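Local coordinates for START domain-containing protein 10 (Homo sapiens, PDB 6SER) that transfers phosphatidylcholine and phosphatidylethanolamine between membranes, preferring species with a palmitoyl or stearoyl chain at sn-1 and an unsaturated chain at sn-2, at residues V22-R34 / L133-M146. Sequence-based numbering, arbitrary orientation.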
loop_
_atom_site.group_PDB
_atom_site.type_symbol
_atom_site.label_atom_id
_atom_site.label_comp_id
_atom_site.label_asym_id
_atom_site.label_seq_id
_atom_site.Cartn_x
_atom_site.Cartn_y
_atom_site.Cartn_z
ATOM N N VAL A 22 -0.664 11.619 14.916
ATOM C CA VAL A 22 -0.698 11.460 13.500
ATOM C C VAL A 22 0.084 12.535 12.804
ATOM O O VAL A 22 -0.032 13.666 13.134
ATOM C CB VAL A 22 -2.135 11.432 13.018
ATOM C CG1 VAL A 22 -2.203 11.062 11.563
ATOM C CG2 VAL A 22 -2.929 10.445 13.823
ATOM N N GLN A 23 0.879 12.151 11.827
ATOM C CA GLN A 23 1.683 13.109 11.086
ATOM C C GLN A 23 1.518 12.891 9.596
ATOM O O GLN A 23 1.490 11.748 9.135
ATOM C CB GLN A 23 3.152 12.971 11.436
ATOM C CG GLN A 23 3.468 13.190 12.891
ATOM C CD GLN A 23 4.949 13.309 13.156
ATOM O OE1 GLN A 23 5.432 14.371 13.563
ATOM N NE2 GLN A 23 5.686 12.230 12.909
ATOM N N VAL A 24 1.428 13.978 8.839
ATOM C CA VAL A 24 1.568 13.813 7.385
ATOM C C VAL A 24 3.039 13.578 7.061
ATOM O O VAL A 24 3.913 14.254 7.635
ATOM C CB VAL A 24 0.994 15.030 6.626
ATOM C CG1 VAL A 24 0.312 16.001 7.581
ATOM C CG2 VAL A 24 2.026 15.731 5.751
ATOM N N PRO A 25 3.365 12.591 6.229
ATOM C CA PRO A 25 4.773 12.238 6.009
ATOM C C PRO A 25 5.585 13.431 5.532
ATOM O O PRO A 25 5.190 14.142 4.607
ATOM C CB PRO A 25 4.690 11.145 4.940
ATOM C CG PRO A 25 3.344 10.523 5.153
ATOM C CD PRO A 25 2.447 11.648 5.568
ATOM N N ASP A 26 6.716 13.665 6.188
ATOM C CA ASP A 26 7.576 14.753 5.766
ATOM C C ASP A 26 8.627 14.220 4.800
ATOM O O ASP A 26 8.606 13.056 4.395
ATOM C CB ASP A 26 8.199 15.458 6.971
ATOM C CG ASP A 26 9.145 14.573 7.758
ATOM O OD1 ASP A 26 9.290 13.378 7.437
ATOM O OD2 ASP A 26 9.749 15.089 8.716
ATOM N N ASP A 27 9.565 15.087 4.431
ATOM C CA ASP A 27 10.532 14.733 3.400
ATOM C C ASP A 27 11.437 13.593 3.848
ATOM O O ASP A 27 11.836 12.752 3.037
ATOM C CB ASP A 27 11.360 15.955 3.030
ATOM C CG ASP A 27 11.651 16.022 1.558
ATOM O OD1 ASP A 27 10.969 16.799 0.861
ATOM O OD2 ASP A 27 12.545 15.283 1.095
ATOM N N GLN A 28 11.771 13.547 5.137
ATOM C CA GLN A 28 12.628 12.479 5.634
ATOM C C GLN A 28 11.912 11.132 5.616
ATOM O O GLN A 28 12.553 10.098 5.392
ATOM C CB GLN A 28 13.117 12.829 7.044
ATOM C CG GLN A 28 13.876 11.733 7.780
ATOM C CD GLN A 28 15.216 11.396 7.153
ATOM O OE1 GLN A 28 15.766 12.166 6.362
ATOM N NE2 GLN A 28 15.752 10.232 7.507
ATOM N N ASP A 29 10.590 11.118 5.828
ATOM C CA ASP A 29 9.856 9.854 5.827
ATOM C C ASP A 29 9.880 9.203 4.450
ATOM O O ASP A 29 10.048 7.984 4.334
ATOM C CB ASP A 29 8.412 10.062 6.290
ATOM C CG ASP A 29 8.309 10.375 7.776
ATOM O OD1 ASP A 29 7.588 11.323 8.141
ATOM O OD2 ASP A 29 8.949 9.674 8.585
ATOM N N PHE A 30 9.830 10.010 3.416
ATOM C CA PHE A 30 9.901 9.511 2.032
ATOM C C PHE A 30 11.303 8.967 1.778
ATOM O O PHE A 30 11.471 7.980 1.155
ATOM C CB PHE A 30 9.524 10.606 1.044
ATOM C CG PHE A 30 8.047 10.803 0.893
ATOM C CD1 PHE A 30 7.289 9.912 0.195
ATOM C CD2 PHE A 30 7.411 11.881 1.447
ATOM C CE1 PHE A 30 5.934 10.099 0.036
ATOM C CE2 PHE A 30 6.054 12.058 1.315
ATOM C CZ PHE A 30 5.316 11.169 0.595
ATOM N N ARG A 31 12.305 9.631 2.318
ATOM C CA ARG A 31 13.709 9.215 2.133
ATOM C C ARG A 31 13.956 7.894 2.860
ATOM O O ARG A 31 14.474 6.994 2.295
ATOM C CB ARG A 31 14.647 10.334 2.575
ATOM C CG ARG A 31 14.825 11.392 1.504
ATOM C CD ARG A 31 16.046 12.257 1.622
ATOM N NE ARG A 31 16.004 12.764 2.965
ATOM C CZ ARG A 31 15.812 14.021 3.280
ATOM N NH1 ARG A 31 15.692 14.928 2.330
ATOM N NH2 ARG A 31 15.721 14.352 4.546
ATOM N N SER A 32 13.490 7.793 4.081
ATOM C CA SER A 32 13.687 6.571 4.866
ATOM C C SER A 32 13.023 5.424 4.145
ATOM O O SER A 32 13.585 4.400 4.136
ATOM C CB SER A 32 13.105 6.710 6.209
ATOM O OG SER A 32 14.008 7.306 7.075
ATOM N N PHE A 33 11.815 5.632 3.666
ATOM C CA PHE A 33 11.082 4.593 2.933
ATOM C C PHE A 33 11.854 4.171 1.698
ATOM O O PHE A 33 12.042 3.063 1.534
ATOM C CB PHE A 33 9.649 5.013 2.661
ATOM C CG PHE A 33 8.879 3.956 1.951
ATOM C CD1 PHE A 33 8.168 3.008 2.630
ATOM C CD2 PHE A 33 8.957 3.859 0.601
ATOM C CE1 PHE A 33 7.500 2.021 1.946
ATOM C CE2 PHE A 33 8.293 2.875 -0.080
ATOM C CZ PHE A 33 7.574 1.956 0.596
ATOM N N ARG A 34 12.301 5.077 0.883
ATOM C CA ARG A 34 13.053 4.652 -0.294
ATOM C C ARG A 34 14.331 3.933 0.113
ATOM O O ARG A 34 14.671 2.877 -0.435
ATOM C CB ARG A 34 13.390 5.845 -1.189
ATOM C CG ARG A 34 14.349 5.464 -2.307
ATOM C CD ARG A 34 14.456 6.530 -3.393
ATOM N NE ARG A 34 15.587 7.423 -3.181
ATOM C CZ ARG A 34 15.480 8.692 -2.802
ATOM N NH1 ARG A 34 14.285 9.228 -2.600
ATOM N NH2 ARG A 34 16.569 9.428 -2.630
ATOM N N LEU A 133 -3.656 6.661 6.462
ATOM C CA LEU A 133 -3.198 7.923 5.908
ATOM C C LEU A 133 -2.203 7.605 4.800
ATOM O O LEU A 133 -1.197 6.933 5.037
ATOM C CB LEU A 133 -2.568 8.802 6.987
ATOM C CG LEU A 133 -2.180 10.247 6.640
ATOM C CD1 LEU A 133 -1.953 11.012 7.920
ATOM C CD2 LEU A 133 -0.917 10.334 5.784
ATOM N N ARG A 134 -2.494 8.068 3.595
ATOM C CA ARG A 134 -1.694 7.786 2.413
ATOM C C ARG A 134 -1.052 9.081 1.942
ATOM O O ARG A 134 -1.694 10.137 1.967
ATOM C CB ARG A 134 -2.575 7.188 1.293
ATOM C CG ARG A 134 -1.824 6.692 0.069
ATOM C CD ARG A 134 -2.737 5.898 -0.868
ATOM N NE ARG A 134 -3.610 6.746 -1.687
ATOM C CZ ARG A 134 -4.875 7.053 -1.390
ATOM N NH1 ARG A 134 -5.588 7.826 -2.211
ATOM N NH2 ARG A 134 -5.435 6.594 -0.276
ATOM N N SER A 135 0.209 9.007 1.513
ATOM C CA SER A 135 0.862 10.164 0.916
ATOM C C SER A 135 1.785 9.734 -0.212
ATOM O O SER A 135 2.377 8.652 -0.169
ATOM C CB SER A 135 1.654 10.964 1.939
ATOM O OG SER A 135 1.995 12.230 1.394
ATOM N N TRP A 136 1.909 10.593 -1.220
ATOM C CA TRP A 136 2.595 10.245 -2.454
ATOM C C TRP A 136 3.517 11.370 -2.893
ATOM O O TRP A 136 3.263 12.546 -2.623
ATOM C CB TRP A 136 1.600 9.923 -3.575
ATOM C CG TRP A 136 0.501 10.927 -3.755
ATOM C CD1 TRP A 136 0.461 11.937 -4.678
ATOM C CD2 TRP A 136 -0.735 11.003 -3.025
ATOM N NE1 TRP A 136 -0.719 12.638 -4.564
ATOM C CE2 TRP A 136 -1.466 12.093 -3.553
ATOM C CE3 TRP A 136 -1.294 10.259 -1.980
ATOM C CZ2 TRP A 136 -2.731 12.452 -3.071
ATOM C CZ3 TRP A 136 -2.543 10.625 -1.491
ATOM C CH2 TRP A 136 -3.247 11.707 -2.036
ATOM N N LEU A 137 4.596 10.992 -3.584
ATOM C CA LEU A 137 5.609 11.949 -4.007
ATOM C C LEU A 137 6.338 11.473 -5.257
ATOM O O LEU A 137 7.095 10.492 -5.201
ATOM C CB LEU A 137 6.622 12.187 -2.881
ATOM C CG LEU A 137 7.630 13.319 -3.088
ATOM C CD1 LEU A 137 6.898 14.651 -3.246
ATOM C CD2 LEU A 137 8.612 13.381 -1.926
ATOM N N PRO A 138 6.234 12.160 -6.390
ATOM C CA PRO A 138 7.059 11.842 -7.533
ATOM C C PRO A 138 8.458 12.387 -7.233
ATOM O O PRO A 138 8.525 13.433 -6.850
ATOM C CB PRO A 138 6.453 12.680 -8.635
ATOM C CG PRO A 138 5.104 12.965 -8.119
ATOM C CD PRO A 138 5.249 13.135 -6.640
ATOM N N MET A 139 9.504 11.588 -7.328
ATOM C CA MET A 139 10.872 12.086 -7.053
ATOM C C MET A 139 11.624 11.962 -8.363
ATOM O O MET A 139 12.175 10.933 -8.614
ATOM C CB MET A 139 11.656 11.306 -5.994
ATOM C CG MET A 139 11.156 11.343 -4.571
ATOM S SD MET A 139 11.056 12.979 -3.756
ATOM C CE MET A 139 12.775 13.453 -3.616
ATOM N N GLY A 140 11.560 12.981 -9.190
ATOM C CA GLY A 140 12.267 12.963 -10.473
ATOM C C GLY A 140 11.598 12.017 -11.404
ATOM O O GLY A 140 10.503 12.269 -11.805
ATOM N N ALA A 141 12.268 10.933 -11.691
ATOM C CA ALA A 141 11.698 9.889 -12.532
ATOM C C ALA A 141 10.972 8.813 -11.735
ATOM O O ALA A 141 10.246 8.007 -12.331
ATOM C CB ALA A 141 12.795 9.243 -13.383
ATOM N N ASP A 142 11.136 8.791 -10.415
ATOM C CA ASP A 142 10.573 7.761 -9.559
ATOM C C ASP A 142 9.345 8.270 -8.816
ATOM O O ASP A 142 9.067 9.469 -8.769
ATOM C CB ASP A 142 11.614 7.269 -8.556
ATOM C CG ASP A 142 12.895 6.842 -9.227
ATOM O OD1 ASP A 142 13.941 6.792 -8.546
ATOM O OD2 ASP A 142 12.849 6.576 -10.450
ATOM N N TYR A 143 8.613 7.328 -8.227
ATOM C CA TYR A 143 7.434 7.630 -7.436
ATOM C C TYR A 143 7.471 6.850 -6.128
ATOM O O TYR A 143 7.915 5.698 -6.079
ATOM C CB TYR A 143 6.139 7.280 -8.174
ATOM C CG TYR A 143 5.938 7.881 -9.551
ATOM C CD1 TYR A 143 6.334 7.197 -10.697
ATOM C CD2 TYR A 143 5.298 9.107 -9.709
ATOM C CE1 TYR A 143 6.121 7.734 -11.972
ATOM C CE2 TYR A 143 5.071 9.649 -10.968
ATOM C CZ TYR A 143 5.489 8.960 -12.097
ATOM O OH TYR A 143 5.266 9.511 -13.337
ATOM N N ILE A 144 6.976 7.482 -5.068
ATOM C CA ILE A 144 6.741 6.806 -3.799
ATOM C C ILE A 144 5.308 7.066 -3.366
ATOM O O ILE A 144 4.840 8.208 -3.406
ATOM C CB ILE A 144 7.711 7.273 -2.704
ATOM C CG1 ILE A 144 9.145 6.894 -3.059
ATOM C CG2 ILE A 144 7.320 6.672 -1.365
ATOM C CD1 ILE A 144 10.150 7.307 -2.005
ATOM N N ILE A 145 4.617 6.010 -2.949
ATOM C CA ILE A 145 3.338 6.105 -2.263
ATOM C C ILE A 145 3.462 5.296 -0.986
ATOM O O ILE A 145 3.758 4.098 -1.051
ATOM C CB ILE A 145 2.178 5.563 -3.109
ATOM C CG1 ILE A 145 2.297 6.017 -4.556
ATOM C CG2 ILE A 145 0.860 6.040 -2.544
ATOM C CD1 ILE A 145 1.183 5.497 -5.421
ATOM N N MET A 146 3.234 5.935 0.165
ATOM C CA MET A 146 3.255 5.276 1.467
ATOM C C MET A 146 1.923 5.449 2.184
ATOM O O MET A 146 1.155 6.375 1.905
ATOM C CB MET A 146 4.335 5.838 2.390
ATOM C CG MET A 146 5.510 6.393 1.686
ATOM S SD MET A 146 6.713 6.965 2.867
ATOM C CE MET A 146 5.982 8.498 3.372
HETATM O O HOH W 1 3.477 14.613 2.466
#
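The ring of F30 is clamped between M146 and L137. The methyl CE of M146 lies over the middle of one face, 3.7 Å from the centroid of the F30 ring, and CB of L137 covers the opposite face, shifted toward the rim; both are CH-pi contacts. In the ring plane, I144 CG2 meets F30 CD1 at 3.6 Å, while the backbone N of W136 lies at the edge near CZ. F30 CG stands anti to the carbonyl carbon (chi1 -81°), a torsion that brings the ring from the flank of its helix down to the strands. The bend at the last torsion of M146 (chi3 -77°) carries CE over the F30 face; SD, placed by the torsions before it, sits 3.5 Å from F33 CB and makes oblique Met-aromatic contacts with both rings. The same methyl presses on P25, CE to CB 3.3 Å, a tight fit. The antiparallel hairpin 133-139/142-146, closed by a type II' turn, belongs to the curved sheet of the START fold, and helix 27-34 crosses strand 133-139 of this hairpin at -78°, packing on one face while W136 and I145 point from the other toward helix 79-87. Farther along the helix, I144 divides its branches: CG2 touches F33 CD2 obliquely, and CD1 reaches R34 CB at 3.6 Å. Ahead of the helix, which D26 and D29 start with a capping box, P25 lies alongside L133, running the other way, with P25 CD 3.6 Å from L133 CD2, and L133 CD1 meets V22 CG1. One water donates to both P25 O and S135 OG, bridging the segments beside the F30 edge; S135 OG is also hydrogen-bonded to N111 O.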